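Local coordinates for CMP/dCMP-type deaminase domain-containing protein (Aspergillus oryzae RIB40, PDB 7DRY) that probably deaminates a pyrimidine intermediate of riboflavin biosynthesis, using a zinc ion held in a cytidine-deaminase-type fold, at residues R46-G58 with A62-H74. Residues are numbered along the deposited sequence; the frame is centred on the assembly and turned at random.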
ATOM      1  N   ARG A  46       0.114 -14.578  -8.205  1.00 13.01           N
ATOM      2  CA  ARG A  46      -1.216 -14.851  -7.674  1.00 12.20           C
ATOM      3  C   ARG A  46      -1.647 -13.669  -6.823  1.00 13.67           C
ATOM      4  O   ARG A  46      -0.886 -13.210  -5.966  1.00 14.45           O
ATOM      5  CB  ARG A  46      -1.204 -16.116  -6.811  1.00 16.49           C
ATOM      6  CG  ARG A  46      -0.742 -17.370  -7.559  1.00 19.18           C
ATOM      7  CD  ARG A  46      -0.326 -18.480  -6.593  1.00 25.61           C
ATOM      8  NE  ARG A  46       0.147 -19.673  -7.291  1.00 35.18           N
ATOM      9  CZ  ARG A  46       0.732 -20.702  -6.687  1.00 37.51           C
ATOM     10  NH1 ARG A  46       0.917 -20.682  -5.374  1.00 40.23           N
ATOM     11  NH2 ARG A  46       1.135 -21.748  -7.395  1.00 41.45           N
ATOM     12  N   ILE A  47      -2.860 -13.174  -7.053  1.00 14.15           N
ATOM     13  CA  ILE A  47      -3.385 -12.115  -6.199  1.00 12.19           C
ATOM     14  C   ILE A  47      -3.774 -12.705  -4.854  1.00 12.08           C
ATOM     15  O   ILE A  47      -4.454 -13.734  -4.783  1.00 15.24           O
ATOM     16  CB  ILE A  47      -4.572 -11.398  -6.858  1.00 17.95           C
ATOM     17  CG1 ILE A  47      -4.181 -10.874  -8.235  1.00 21.22           C
ATOM     18  CG2 ILE A  47      -5.049 -10.246  -5.971  1.00 19.41           C
ATOM     19  CD1 ILE A  47      -2.955  -9.993  -8.215  1.00 20.86           C
ATOM     20  N   VAL A  48      -3.311 -12.069  -3.783  1.00  9.96           N
ATOM     21  CA  VAL A  48      -3.595 -12.500  -2.425  1.00  9.59           C
ATOM     22  C   VAL A  48      -4.674 -11.640  -1.779  1.00  8.83           C
ATOM     23  O   VAL A  48      -5.543 -12.154  -1.074  1.00  9.72           O
ATOM     24  CB  VAL A  48      -2.291 -12.501  -1.595  1.00  9.69           C
ATOM     25  CG1 VAL A  48      -2.569 -12.867  -0.127  1.00 12.15           C
ATOM     26  CG2 VAL A  48      -1.284 -13.461  -2.201  1.00 12.55           C
ATOM     27  N   SER A  49      -4.631 -10.327  -1.991  1.00  8.90           N
ATOM     28  CA  SER A  49      -5.686  -9.457  -1.484  1.00  8.93           C
ATOM     29  C   SER A  49      -5.620  -8.124  -2.209  1.00  9.03           C
ATOM     30  O   SER A  49      -4.653  -7.823  -2.909  1.00 10.23           O
ATOM     31  CB  SER A  49      -5.556  -9.263   0.026  1.00  9.00           C
ATOM     32  OG  SER A  49      -6.743  -8.671   0.544  1.00  9.59           O
ATOM     33  N   THR A  50      -6.677  -7.322  -2.029  1.00  7.73           N
ATOM     34  CA  THR A  50      -6.722  -5.950  -2.533  1.00  8.89           C
ATOM     35  C   THR A  50      -7.389  -5.075  -1.482  1.00  8.68           C
ATOM     36  O   THR A  50      -8.104  -5.571  -0.612  1.00  9.90           O
ATOM     37  CB  THR A  50      -7.521  -5.814  -3.851  1.00  8.43           C
ATOM     38  OG1 THR A  50      -8.929  -5.975  -3.590  1.00  9.69           O
ATOM     39  CG2 THR A  50      -7.084  -6.847  -4.885  1.00  9.32           C
ATOM     40  N   GLY A  51      -7.172  -3.763  -1.583  1.00  8.14           N
ATOM     41  CA  GLY A  51      -7.899  -2.832  -0.727  1.00  8.27           C
ATOM     42  C   GLY A  51      -7.728  -1.410  -1.209  1.00  8.60           C
ATOM     43  O   GLY A  51      -6.882  -1.105  -2.052  1.00 10.66           O
ATOM     44  N   TYR A  52      -8.572  -0.528  -0.675  1.00  7.90           N
ATOM     45  CA  TYR A  52      -8.478   0.885  -1.009  1.00  9.53           C
ATOM     46  C   TYR A  52      -8.921   1.735   0.177  1.00  9.88           C
ATOM     47  O   TYR A  52      -9.587   1.256   1.098  1.00 10.74           O
ATOM     48  CB  TYR A  52      -9.289   1.226  -2.270  1.00  9.31           C
ATOM     49  CG  TYR A  52     -10.752   0.869  -2.198  1.00  9.41           C
ATOM     50  CD1 TYR A  52     -11.212  -0.375  -2.612  1.00  9.76           C
ATOM     51  CD2 TYR A  52     -11.681   1.792  -1.741  1.00  9.75           C
ATOM     52  CE1 TYR A  52     -12.563  -0.684  -2.551  1.00 10.19           C
ATOM     53  CE2 TYR A  52     -13.026   1.486  -1.672  1.00 11.77           C
ATOM     54  CZ  TYR A  52     -13.455   0.238  -2.081  1.00 12.07           C
ATOM     55  OH  TYR A  52     -14.803  -0.067  -2.029  1.00 17.43           O
ATOM     56  N   THR A  53      -8.533   3.010   0.141  1.00  9.50           N
ATOM     57  CA  THR A  53      -8.813   3.913   1.252  1.00  9.51           C
ATOM     58  C   THR A  53     -10.310   3.953   1.546  1.00 11.25           C
ATOM     59  O   THR A  53     -11.128   4.156   0.647  1.00 11.36           O
ATOM     60  CB  THR A  53      -8.352   5.315   0.860  1.00 12.11           C
ATOM     61  OG1 THR A  53      -6.941   5.300   0.609  1.00 12.33           O
ATOM     62  CG2 THR A  53      -8.675   6.327   1.962  1.00 12.98           C
ATOM     63  N   MET A  54     -10.669   3.774   2.814  1.00 10.39           N
ATOM     64  CA  MET A  54     -12.041   3.918   3.290  1.00 10.84           C
ATOM     65  C   MET A  54     -12.984   2.880   2.706  1.00 11.51           C
ATOM     66  O   MET A  54     -14.206   3.052   2.747  1.00 13.27           O
ATOM     67  CB  MET A  54     -12.578   5.347   3.147  1.00 13.86           C
ATOM     68  CG  MET A  54     -11.911   6.280   4.155  1.00 15.88           C
ATOM     69  SD  MET A  54     -12.349   8.003   3.922  1.00 17.96           S
ATOM     70  CE  MET A  54     -11.570   8.747   5.356  1.00 26.51           C
ATOM     71  N   GLU A  55     -12.430   1.790   2.176  1.00 10.82           N
ATOM     72  CA  GLU A  55     -13.245   0.637   1.825  1.00  9.86           C
ATOM     73  C   GLU A  55     -13.943   0.104   3.062  1.00 11.41           C
ATOM     74  O   GLU A  55     -15.133  -0.220   3.028  1.00 11.35           O
ATOM     75  CB  GLU A  55     -12.333  -0.431   1.223  1.00  9.91           C
ATOM     76  CG  GLU A  55     -13.026  -1.713   0.764  1.00 11.15           C
ATOM     77  CD  GLU A  55     -12.033  -2.708   0.197  1.00  9.78           C
ATOM     78  OE1 GLU A  55     -10.823  -2.538   0.443  1.00 10.85           O
ATOM     79  OE2 GLU A  55     -12.468  -3.648  -0.500  1.00 11.91           O
ATOM     80  N   LEU A  56     -13.218   0.009   4.166  0.53 11.35           N
ATOM     81  CA  LEU A  56     -13.797  -0.401   5.432  0.53  9.81           C
ATOM     82  C   LEU A  56     -14.154   0.833   6.250  0.53 12.65           C
ATOM     83  O   LEU A  56     -13.492   1.871   6.159  0.53 14.44           O
ATOM     84  CB  LEU A  56     -12.806  -1.288   6.190  0.53 12.00           C
ATOM     85  CG  LEU A  56     -12.342  -2.450   5.304  0.53 10.85           C
ATOM     86  CD1 LEU A  56     -11.326  -3.319   6.012  0.53 11.08           C
ATOM     87  CD2 LEU A  56     -13.540  -3.285   4.820  0.53 11.21           C
ATOM     88  N   ALA A  57     -15.215   0.705   7.053  1.00 12.69           N
ATOM     89  CA  ALA A  57     -15.757   1.825   7.817  1.00 13.30           C
ATOM     90  C   ALA A  57     -14.679   2.552   8.607  1.00 14.73           C
ATOM     91  O   ALA A  57     -13.730   1.943   9.106  1.00 19.42           O
ATOM     92  CB  ALA A  57     -16.821   1.312   8.788  1.00 17.76           C
ATOM     93  N   GLY A  58     -14.828   3.863   8.706  1.00 16.87           N
ATOM     94  CA  GLY A  58     -13.890   4.673   9.462  1.00 19.35           C
ATOM     95  C   GLY A  58     -12.708   5.128   8.630  1.00 17.18           C
ATOM     96  O   GLY A  58     -12.671   5.004   7.402  1.00 15.56           O
ATOM     97  N   ALA A  62      -5.441   2.259   2.471  1.00 10.37           N
ATOM     98  CA  ALA A  62      -5.535   1.182   1.482  1.00  9.62           C
ATOM     99  C   ALA A  62      -4.835  -0.085   1.957  1.00  9.22           C
ATOM    100  O   ALA A  62      -5.383  -1.194   1.832  1.00  9.66           O
ATOM    101  CB  ALA A  62      -4.918   1.639   0.165  1.00  9.97           C
ATOM    102  N   GLU A  63      -3.596   0.050   2.450  1.00  9.93           N
ATOM    103  CA  GLU A  63      -2.848  -1.132   2.875  1.00 10.36           C
ATOM    104  C   GLU A  63      -3.518  -1.775   4.072  1.00  9.33           C
ATOM    105  O   GLU A  63      -3.551  -3.010   4.192  1.00 10.12           O
ATOM    106  CB  GLU A  63      -1.411  -0.734   3.235  1.00 10.78           C
ATOM    107  CG  GLU A  63      -0.669   0.052   2.147  1.00 14.88           C
ATOM    108  CD  GLU A  63      -0.775   1.568   2.313  1.00 13.83           C
ATOM    109  OE1 GLU A  63      -1.875   2.134   2.201  1.00 12.97           O
ATOM    110  OE2 GLU A  63       0.258   2.210   2.554  1.00 20.11           O
ATOM    111  N   GLN A  64      -4.043  -0.939   4.970  1.00 10.83           N
ATOM    112  CA  GLN A  64      -4.832  -1.407   6.102  1.00  9.91           C
ATOM    113  C   GLN A  64      -6.025  -2.229   5.631  1.00  9.45           C
ATOM    114  O   GLN A  64      -6.255  -3.346   6.108  1.00 11.42           O
ATOM    115  CB  GLN A  64      -5.298  -0.180   6.892  1.00 11.95           C
ATOM    116  CG  GLN A  64      -6.190  -0.439   8.092  1.00 14.80           C
ATOM    117  CD  GLN A  64      -6.549   0.852   8.811  1.00 13.38           C
ATOM    118  OE1 GLN A  64      -6.317   1.952   8.302  1.00 14.53           O
ATOM    119  NE2 GLN A  64      -7.107   0.721  10.005  1.00 18.93           N
ATOM    120  N   CYS A  65      -6.792  -1.695   4.681  1.00 10.56           N
ATOM    121  CA  CYS A  65      -7.960  -2.418   4.187  1.00  9.35           C
ATOM    122  C   CYS A  65      -7.554  -3.695   3.463  1.00 10.02           C
ATOM    123  O   CYS A  65      -8.234  -4.720   3.571  1.00 10.07           O
ATOM    124  CB  CYS A  65      -8.745  -1.509   3.252  1.00 10.15           C
ATOM    125  SG  CYS A  65      -9.668  -0.250   4.197  1.00 10.48           S
ATOM    126  N   CYS A  66      -6.462  -3.649   2.701  1.00  8.59           N
ATOM    127  CA  CYS A  66      -5.992  -4.839   1.999  1.00  8.86           C
ATOM    128  C   CYS A  66      -5.721  -5.978   2.978  1.00  9.80           C
ATOM    129  O   CYS A  66      -6.150  -7.125   2.769  1.00  9.61           O
ATOM    130  CB  CYS A  66      -4.724  -4.461   1.231  1.00 10.28           C
ATOM    131  SG  CYS A  66      -3.995  -5.787   0.244  1.00 11.19           S
ATOM    132  N   LEU A  67      -5.018  -5.670   4.069  1.00  9.50           N
ATOM    133  CA  LEU A  67      -4.709  -6.690   5.068  1.00  9.58           C
ATOM    134  C   LEU A  67      -5.948  -7.092   5.852  1.00  9.96           C
ATOM    135  O   LEU A  67      -6.139  -8.278   6.158  1.00 10.79           O
ATOM    136  CB  LEU A  67      -3.625  -6.166   6.013  1.00 10.23           C
ATOM    137  CG  LEU A  67      -2.250  -5.987   5.360  1.00  9.65           C
ATOM    138  CD1 LEU A  67      -1.295  -5.224   6.270  1.00 13.37           C
ATOM    139  CD2 LEU A  67      -1.649  -7.320   4.969  1.00 14.31           C
ATOM    140  N   SER A  68      -6.803  -6.123   6.186  1.00  9.86           N
ATOM    141  CA  SER A  68      -7.988  -6.438   6.972  1.00  9.70           C
ATOM    142  C   SER A  68      -8.982  -7.272   6.174  1.00 10.76           C
ATOM    143  O   SER A  68      -9.672  -8.125   6.745  1.00 11.52           O
ATOM    144  CB  SER A  68      -8.639  -5.140   7.430  1.00 10.85           C
ATOM    145  OG  SER A  68      -7.855  -4.522   8.434  1.00 16.48           O
ATOM    146  N   ASN A  69      -9.084  -7.041   4.861  1.00  8.78           N
ATOM    147  CA  ASN A  69      -9.943  -7.878   4.032  1.00  8.76           C
ATOM    148  C   ASN A  69      -9.499  -9.331   4.114  1.00 10.94           C
ATOM    149  O   ASN A  69     -10.321 -10.243   4.280  1.00  9.97           O
ATOM    150  CB  ASN A  69      -9.872  -7.410   2.579  1.00  8.96           C
ATOM    151  CG  ASN A  69     -10.625  -6.124   2.333  1.00  9.44           C
ATOM    152  OD1 ASN A  69     -11.529  -5.760   3.074  1.00 10.72           O
ATOM    153  ND2 ASN A  69     -10.262  -5.441   1.258  1.00 10.12           N
ATOM    154  N   TYR A  70      -8.184  -9.567   4.009  1.00  7.95           N
ATOM    155  CA  TYR A  70      -7.665 -10.923   4.101  1.00  8.62           C
ATOM    156  C   TYR A  70      -7.944 -11.519   5.477  1.00 10.00           C
ATOM    157  O   TYR A  70      -8.369 -12.676   5.587  1.00  9.67           O
ATOM    158  CB  TYR A  70      -6.168 -10.925   3.793  1.00 10.03           C
ATOM    159  CG  TYR A  70      -5.612 -12.312   3.553  1.00  9.44           C
ATOM    160  CD1 TYR A  70      -5.602 -12.879   2.283  1.00 10.05           C
ATOM    161  CD2 TYR A  70      -5.099 -13.070   4.602  1.00 10.48           C
ATOM    162  CE1 TYR A  70      -5.097 -14.139   2.066  1.00 10.67           C
ATOM    163  CE2 TYR A  70      -4.588 -14.332   4.383  1.00 12.27           C
ATOM    164  CZ  TYR A  70      -4.591 -14.858   3.112  1.00 12.36           C
ATOM    165  OH  TYR A  70      -4.086 -16.128   2.902  1.00 16.10           O
ATOM    166  N   ALA A  71      -7.725 -10.734   6.536  1.00  8.60           N
ATOM    167  CA  ALA A  71      -8.023 -11.200   7.887  1.00  9.39           C
ATOM    168  C   ALA A  71      -9.488 -11.601   8.044  1.00  9.62           C
ATOM    169  O   ALA A  71      -9.787 -12.641   8.644  1.00 10.06           O
ATOM    170  CB  ALA A  71      -7.646 -10.117   8.903  1.00 10.52           C
ATOM    171  N   ALA A  72     -10.415 -10.790   7.514  1.00 10.27           N
ATOM    172  CA  ALA A  72     -11.833 -11.115   7.642  1.00 10.15           C
ATOM    173  C   ALA A  72     -12.169 -12.412   6.919  1.00  9.38           C
ATOM    174  O   ALA A  72     -12.913 -13.250   7.440  1.00 10.58           O
ATOM    175  CB  ALA A  72     -12.688  -9.967   7.099  1.00 10.00           C
ATOM    176  N   VAL A  73     -11.648 -12.588   5.709  1.00  9.30           N
ATOM    177  CA  VAL A  73     -11.914 -13.814   4.966  1.00  9.79           C
ATOM    178  C   VAL A  73     -11.381 -15.035   5.707  1.00 12.47           C
ATOM    179  O   VAL A  73     -11.970 -16.120   5.643  1.00 14.20           O
ATOM    180  CB  VAL A  73     -11.345 -13.665   3.539  1.00 11.00           C
ATOM    181  CG1 VAL A  73     -11.244 -14.989   2.831  1.00 12.38           C
ATOM    182  CG2 VAL A  73     -12.222 -12.687   2.745  1.00 11.94           C
ATOM    183  N   HIS A  74     -10.291 -14.868   6.456  1.00 10.59           N
ATOM    184  CA  HIS A  74      -9.646 -15.951   7.183  1.00 12.04           C
ATOM    185  C   HIS A  74     -10.002 -15.974   8.661  1.00 13.66           C
ATOM    186  O   HIS A  74      -9.340 -16.672   9.437  1.00 16.58           O
ATOM    187  CB  HIS A  74      -8.136 -15.898   6.953  1.00 12.84           C
ATOM    188  CG  HIS A  74      -7.756 -16.263   5.555  1.00 13.68           C
ATOM    189  ND1 HIS A  74      -7.364 -17.537   5.204  1.00 19.74           N
ATOM    190  CD2 HIS A  74      -7.783 -15.546   4.406  1.00 12.45           C
ATOM    191  CE1 HIS A  74      -7.132 -17.578   3.904  1.00 19.20           C
ATOM    192  NE2 HIS A  74      -7.393 -16.388   3.394  1.00 15.06           N
TER
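Gly51 and Cys66 bring strand 46-52 and helix 62-73 together, their CA atoms 3.9 Å apart, and the two axes run 140° from parallel with a closest approach of 5.6 Å. Gly51 presents only its backbone to the helix, which fits so close an approach. Asn69 ties the helix to both strand and loop: its ND2 donates to Thr50 O at 2.9 Å, in both the amide and the carbonyl plane, and to Glu55 OE1 at 3.1 Å. The carboxylate stands 84° from that amide, and OE1 is gripped on opposite faces, by Asn69 ND2 and by Tyr52 N. Glu55 gets there by an extended chain whose CG lies trans to its own nitrogen (chi1 -179°), with CB over the centre of the Tyr52 ring. The helix follows an edge strand of the deaminase (CDA) fold's mixed sheet and begins beside the zinc site; in this structure the zinc is held by Cys102, Cys112 and His61, which directly precedes Ala62, while Glu63, also a zinc-site residue, does not bind the metal in this model. A type II turn, Tyr52 to Glu55, leads to Leu56, whose N donates to Cys65 SG at 3.6 Å. One residue before Thr50 on the strand, Ser49 OG donates to Cys66 O at 2.8 Å. At the classic bulge opposite Leu32, Val48 places O near the Tyr70 ring edge and CG1 3.6 Å from Tyr70 CE1.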